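Local coordinates for protein of unknown function VPA0982 (Vibrio parahaemolyticus, PDB 2QIP) that is of unknown function but carries a NYN domain of the PIN clan and, as in that family, may act on RNA as a nuclease, at residues Cys25-Phe38 against Ala153-Leu165. Residues are numbered along the deposited sequence; the frame is centred on the assembly and turned at random. Where two conformers were deposited one is given.
Sequences CREAYRSNFDYNQF and ADNFVAIDDDFLL
Tyr29 and Leu164 cross at about a right angle: the leucine lays CD1 over one face of the tyrosine ring, 4.0 Å from its centroid, a CH-pi contact, while Ala28 CB of the same helix also packs on a face of the ring. With CG beside the backbone N (chi1 -51°), the ring reaches across to the other segment, and Tyr29 OH donates to Ile159 O at 2.7 Å, in the carbonyl plane and on a lone pair. The other methyl of Leu164, CD2, rests 3.8 Å from Cys25 SG, which also meets Ile159 CG2. Ile159 CG2 comes to the edge of the Phe33 ring, near its plane, 3.6 Å from Phe33 CD1. The Phe33 CB points away from 153-165, but with CG anti to the backbone N (chi1 -169°) the ring ends nearer to it, Phe33 CE1 against Phe163 CB; the two phenylalanine side chains run side by side in the same direction. The Phe163 ring meets Phe38, where Phe38 CA lies 3.8 Å from Phe163 CD1, and Gln37 O sits at the ring edge. Backbones join by a single bridge between Phe33 and Leu164: Leu165 N donates almost straight to Asn32 O (2.9 Å), and Asp34 N to Phe163 O (2.8 Å). The Leu165 and Asp34 side chains cross at about a right angle, Leu165 CD2 lying against Asp34 CG. Asp34 N-caps helix 35-42, OD1 accepting from Gln37 N, while one water links its OD2 to Leu164 O and another joins Gln37 NE2 to Asp162 O. Running on from edge strand 155-158, with Asp160 forming an Asx turn, the C-terminal tail pairs with the loop joining helices 18-29 and 35-42, beside the parallel sheet of the PIN-like NYN domain.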
loop_
_atom_site.group_PDB
_atom_site.type_symbol
_atom_site.label_atom_id
_atom_site.label_comp_id
_atom_site.label_asym_id
_atom_site.label_seq_id
_atom_site.Cartn_x
_atom_site.Cartn_y
_atom_site.Cartn_z
ATOM N N CYS A 25 -12.059 8.563 15.015
ATOM C CA CYS A 25 -12.391 9.438 16.140
ATOM C C CYS A 25 -13.857 9.876 16.092
ATOM O O CYS A 25 -14.500 9.957 17.133
ATOM C CB CYS A 25 -11.465 10.652 16.209
ATOM S SG CYS A 25 -9.811 10.264 16.839
ATOM N N ARG A 26 -14.377 10.137 14.895
ATOM C CA ARG A 26 -15.810 10.468 14.751
ATOM C C ARG A 26 -16.700 9.297 15.183
ATOM O O ARG A 26 -17.695 9.491 15.904
ATOM C CB ARG A 26 -16.143 10.900 13.321
ATOM C CG ARG A 26 -15.540 12.230 12.826
ATOM C CD ARG A 26 -15.568 13.384 13.831
ATOM N NE ARG A 26 -16.919 13.786 14.203
ATOM C CZ ARG A 26 -17.209 14.760 15.063
ATOM N NH1 ARG A 26 -18.482 15.033 15.335
ATOM N NH2 ARG A 26 -16.240 15.463 15.648
ATOM N N GLU A 27 -16.364 8.091 14.744
ATOM C CA GLU A 27 -17.193 6.918 15.042
ATOM C C GLU A 27 -17.151 6.532 16.518
ATOM O O GLU A 27 -18.198 6.246 17.129
ATOM C CB GLU A 27 -16.799 5.723 14.163
ATOM C CG GLU A 27 -17.587 4.441 14.444
ATOM C CD GLU A 27 -17.226 3.293 13.509
ATOM O OE1 GLU A 27 -16.576 3.536 12.468
ATOM O OE2 GLU A 27 -17.610 2.140 13.816
ATOM N N ALA A 28 -15.958 6.522 17.103
ATOM C CA ALA A 28 -15.821 6.092 18.497
ATOM C C ALA A 28 -16.208 7.146 19.523
ATOM O O ALA A 28 -16.728 6.811 20.584
ATOM C CB ALA A 28 -14.401 5.640 18.752
ATOM N N TYR A 29 -15.911 8.409 19.220
ATOM C CA TYR A 29 -15.965 9.473 20.209
ATOM C C TYR A 29 -16.788 10.701 19.794
ATOM O O TYR A 29 -16.959 11.613 20.601
ATOM C CB TYR A 29 -14.547 9.939 20.541
ATOM C CG TYR A 29 -13.570 8.850 20.894
ATOM C CD1 TYR A 29 -13.814 7.956 21.943
ATOM C CD2 TYR A 29 -12.351 8.740 20.202
ATOM C CE1 TYR A 29 -12.881 6.963 22.282
ATOM C CE2 TYR A 29 -11.431 7.761 20.523
ATOM C CZ TYR A 29 -11.688 6.880 21.562
ATOM O OH TYR A 29 -10.763 5.910 21.882
ATOM N N ARG A 30 -17.244 10.742 18.544
ATOM C CA ARG A 30 -17.801 11.977 17.933
ATOM C C ARG A 30 -17.001 13.238 18.320
ATOM O O ARG A 30 -17.557 14.288 18.674
ATOM C CB ARG A 30 -19.318 12.113 18.189
ATOM C CG ARG A 30 -20.130 11.068 17.407
ATOM C CD ARG A 30 -20.901 11.613 16.185
ATOM N NE ARG A 30 -20.101 12.262 15.138
ATOM C CZ ARG A 30 -20.474 12.367 13.859
ATOM N NH1 ARG A 30 -21.629 11.857 13.443
ATOM N NH2 ARG A 30 -19.684 12.966 12.978
ATOM N N SER A 31 -15.677 13.104 18.232
ATOM C CA SER A 31 -14.736 14.156 18.595
ATOM C C SER A 31 -13.627 14.163 17.562
ATOM O O SER A 31 -13.513 13.229 16.766
ATOM C CB SER A 31 -14.101 13.866 19.952
ATOM O OG SER A 31 -15.072 13.792 20.972
ATOM N N ASN A 32 -12.832 15.229 17.577
ATOM C CA ASN A 32 -11.693 15.349 16.674
ATOM C C ASN A 32 -10.375 15.142 17.420
ATOM O O ASN A 32 -10.261 15.412 18.623
ATOM C CB ASN A 32 -11.677 16.711 15.954
ATOM C CG ASN A 32 -12.745 16.837 14.856
ATOM O OD1 ASN A 32 -13.325 15.846 14.389
ATOM N ND2 ASN A 32 -12.991 18.071 14.436
ATOM N N PHE A 33 -9.391 14.646 16.681
ATOM C CA PHE A 33 -8.043 14.415 17.212
ATOM C C PHE A 33 -7.325 15.722 17.501
ATOM O O PHE A 33 -7.373 16.663 16.691
ATOM C CB PHE A 33 -7.277 13.638 16.148
ATOM C CG PHE A 33 -5.962 13.067 16.581
ATOM C CD1 PHE A 33 -5.879 12.044 17.528
ATOM C CD2 PHE A 33 -4.805 13.499 15.958
ATOM C CE1 PHE A 33 -4.634 11.474 17.868
ATOM C CE2 PHE A 33 -3.563 12.942 16.289
ATOM C CZ PHE A 33 -3.492 11.923 17.245
ATOM N N ASP A 34 -6.650 15.775 18.652
ATOM C CA ASP A 34 -5.860 16.945 19.029
ATOM C C ASP A 34 -4.428 16.789 18.514
ATOM O O ASP A 34 -3.575 16.173 19.160
ATOM C CB ASP A 34 -5.878 17.138 20.549
ATOM C CG ASP A 34 -5.195 18.411 20.989
ATOM O OD1 ASP A 34 -4.460 19.024 20.163
ATOM O OD2 ASP A 34 -5.403 18.805 22.172
ATOM N N TYR A 35 -4.171 17.360 17.343
ATOM C CA TYR A 35 -2.862 17.202 16.731
ATOM C C TYR A 35 -1.757 17.918 17.503
ATOM O O TYR A 35 -0.595 17.488 17.460
ATOM C CB TYR A 35 -2.890 17.687 15.285
ATOM C CG TYR A 35 -3.526 16.702 14.347
ATOM C CD1 TYR A 35 -2.749 15.739 13.708
ATOM C CD2 TYR A 35 -4.895 16.735 14.084
ATOM C CE1 TYR A 35 -3.331 14.816 12.822
ATOM C CE2 TYR A 35 -5.485 15.818 13.214
ATOM C CZ TYR A 35 -4.687 14.867 12.589
ATOM O OH TYR A 35 -5.246 13.963 11.724
ATOM N N ASN A 36 -2.092 19.004 18.204
ATOM C CA ASN A 36 -1.080 19.656 19.033
ATOM C C ASN A 36 -0.657 18.785 20.219
ATOM O O ASN A 36 0.527 18.691 20.529
ATOM C CB ASN A 36 -1.583 20.994 19.554
ATOM C CG ASN A 36 -1.434 22.104 18.549
ATOM O OD1 ASN A 36 -0.328 22.468 18.169
ATOM N ND2 ASN A 36 -2.564 22.674 18.139
ATOM N N GLN A 37 -1.620 18.139 20.866
ATOM C CA GLN A 37 -1.304 17.243 21.984
ATOM C C GLN A 37 -0.492 16.056 21.481
ATOM O O GLN A 37 0.478 15.654 22.116
ATOM C CB GLN A 37 -2.592 16.745 22.670
ATOM C CG GLN A 37 -2.360 16.080 24.038
ATOM C CD GLN A 37 -1.866 17.082 25.076
ATOM O OE1 GLN A 37 -1.931 18.304 24.863
ATOM N NE2 GLN A 37 -1.396 16.579 26.211
ATOM N N PHE A 38 -0.927 15.479 20.361
ATOM C CA PHE A 38 -0.177 14.372 19.788
ATOM C C PHE A 38 1.273 14.784 19.490
ATOM O O PHE A 38 2.202 14.068 19.852
ATOM C CB PHE A 38 -0.852 13.819 18.523
ATOM C CG PHE A 38 0.049 12.896 17.750
ATOM C CD1 PHE A 38 0.248 11.588 18.184
ATOM C CD2 PHE A 38 0.716 13.349 16.625
ATOM C CE1 PHE A 38 1.107 10.738 17.510
ATOM C CE2 PHE A 38 1.602 12.507 15.946
ATOM C CZ PHE A 38 1.795 11.203 16.395
ATOM N N ALA A 153 3.107 -4.213 16.243
ATOM C CA ALA A 153 3.849 -3.031 16.662
ATOM C C ALA A 153 4.719 -3.332 17.872
ATOM O O ALA A 153 4.356 -4.164 18.715
ATOM C CB ALA A 153 2.863 -1.914 17.013
ATOM N N ASP A 154 5.861 -2.661 17.966
ATOM C CA ASP A 154 6.644 -2.717 19.187
ATOM C C ASP A 154 5.926 -2.089 20.377
ATOM O O ASP A 154 6.036 -2.583 21.496
ATOM C CB ASP A 154 8.023 -2.107 18.959
ATOM C CG ASP A 154 8.789 -2.874 17.918
ATOM O OD1 ASP A 154 9.295 -3.971 18.244
ATOM O OD2 ASP A 154 8.828 -2.423 16.763
ATOM N N ASN A 155 5.211 -0.994 20.132
ATOM C CA ASN A 155 4.431 -0.302 21.159
ATOM C C ASN A 155 3.157 0.169 20.521
ATOM O O ASN A 155 3.138 0.531 19.348
ATOM C CB ASN A 155 5.208 0.921 21.681
ATOM C CG ASN A 155 6.477 0.531 22.417
ATOM O OD1 ASN A 155 6.483 0.404 23.667
ATOM N ND2 ASN A 155 7.557 0.316 21.667
ATOM N N PHE A 156 2.095 0.191 21.319
ATOM C CA PHE A 156 0.805 0.694 20.882
ATOM C C PHE A 156 0.344 1.765 21.864
ATOM O O PHE A 156 0.403 1.560 23.083
ATOM C CB PHE A 156 -0.249 -0.418 20.802
ATOM C CG PHE A 156 -1.647 0.094 20.515
ATOM C CD1 PHE A 156 -1.962 0.621 19.267
ATOM C CD2 PHE A 156 -2.639 0.070 21.498
ATOM C CE1 PHE A 156 -3.233 1.110 18.998
ATOM C CE2 PHE A 156 -3.930 0.580 21.227
ATOM C CZ PHE A 156 -4.222 1.080 19.975
ATOM N N VAL A 157 -0.100 2.901 21.338
ATOM C CA VAL A 157 -0.625 3.967 22.186
ATOM C C VAL A 157 -2.065 4.248 21.763
ATOM O O VAL A 157 -2.345 4.497 20.574
ATOM C CB VAL A 157 0.210 5.260 22.074
ATOM C CG1 VAL A 157 -0.420 6.380 22.944
ATOM C CG2 VAL A 157 1.679 5.017 22.468
ATOM N N ALA A 158 -2.977 4.202 22.731
ATOM C CA ALA A 158 -4.387 4.429 22.432
ATOM C C ALA A 158 -4.686 5.865 22.053
ATOM O O ALA A 158 -4.257 6.780 22.741
ATOM C CB ALA A 158 -5.209 4.086 23.640
ATOM N N ILE A 159 -5.439 6.063 20.965
ATOM C CA ILE A 159 -6.051 7.373 20.707
ATOM C C ILE A 159 -7.356 7.346 21.482
ATOM O O ILE A 159 -8.296 6.672 21.098
ATOM C CB ILE A 159 -6.306 7.625 19.220
ATOM C CG1 ILE A 159 -4.973 7.650 18.453
ATOM C CG2 ILE A 159 -7.104 8.952 18.999
ATOM C CD1 ILE A 159 -5.160 7.797 16.938
ATOM N N ASP A 160 -7.354 8.050 22.604
ATOM C CA ASP A 160 -8.508 8.141 23.488
ATOM C C ASP A 160 -8.594 9.571 23.968
ATOM O O ASP A 160 -8.022 10.466 23.336
ATOM C CB ASP A 160 -8.387 7.142 24.655
ATOM C CG ASP A 160 -7.164 7.375 25.542
ATOM O OD1 ASP A 160 -6.493 8.437 25.449
ATOM O OD2 ASP A 160 -6.872 6.453 26.348
ATOM N N ASP A 161 -9.271 9.802 25.087
ATOM C CA ASP A 161 -9.522 11.163 25.515
ATOM C C ASP A 161 -8.255 12.004 25.721
ATOM O O ASP A 161 -8.293 13.226 25.584
ATOM C CB ASP A 161 -10.405 11.169 26.765
ATOM C CG ASP A 161 -10.840 12.555 27.155
ATOM O OD1 ASP A 161 -11.674 13.149 26.430
ATOM O OD2 ASP A 161 -10.335 13.049 28.181
ATOM N N ASP A 162 -7.125 11.346 26.004
ATOM C CA ASP A 162 -5.845 12.038 26.193
ATOM C C ASP A 162 -5.351 12.752 24.918
ATOM O O ASP A 162 -4.426 13.578 24.976
ATOM C CB ASP A 162 -4.775 11.052 26.677
ATOM C CG ASP A 162 -5.036 10.530 28.091
ATOM O OD1 ASP A 162 -5.810 11.166 28.851
ATOM O OD2 ASP A 162 -4.449 9.489 28.432
ATOM N N PHE A 163 -5.942 12.392 23.780
ATOM C CA PHE A 163 -5.568 12.974 22.491
ATOM C C PHE A 163 -6.757 13.537 21.724
ATOM O O PHE A 163 -6.674 13.696 20.518
ATOM C CB PHE A 163 -4.820 11.948 21.610
ATOM C CG PHE A 163 -3.472 11.559 22.158
ATOM C CD1 PHE A 163 -2.399 12.462 22.140
ATOM C CD2 PHE A 163 -3.276 10.308 22.742
ATOM C CE1 PHE A 163 -1.156 12.096 22.668
ATOM C CE2 PHE A 163 -2.036 9.940 23.266
ATOM C CZ PHE A 163 -0.986 10.840 23.251
ATOM N N LEU A 164 -7.850 13.866 22.420
ATOM C CA LEU A 164 -9.011 14.460 21.765
ATOM C C LEU A 164 -9.156 15.941 22.103
ATOM O O LEU A 164 -8.803 16.377 23.209
ATOM C CB LEU A 164 -10.293 13.721 22.165
ATOM C CG LEU A 164 -10.361 12.263 21.710
ATOM C CD1 LEU A 164 -11.602 11.584 22.315
ATOM C CD2 LEU A 164 -10.338 12.112 20.175
ATOM N N LEU A 165 -9.681 16.703 21.148
ATOM C CA LEU A 165 -10.006 18.113 21.381
ATOM C C LEU A 165 -11.226 18.240 22.251
ATOM O O LEU A 165 -12.075 17.347 22.268
ATOM C CB LEU A 165 -10.271 18.824 20.064
ATOM C CG LEU A 165 -9.039 19.035 19.190
ATOM C CD1 LEU A 165 -9.470 19.445 17.798
ATOM C CD2 LEU A 165 -8.103 20.069 19.786
ATOM O OXT LEU A 165 -11.350 19.261 22.928
HETATM O O HOH W 1 -6.050 16.880 23.968
HETATM O O HOH W 2 -1.888 13.722 26.335
#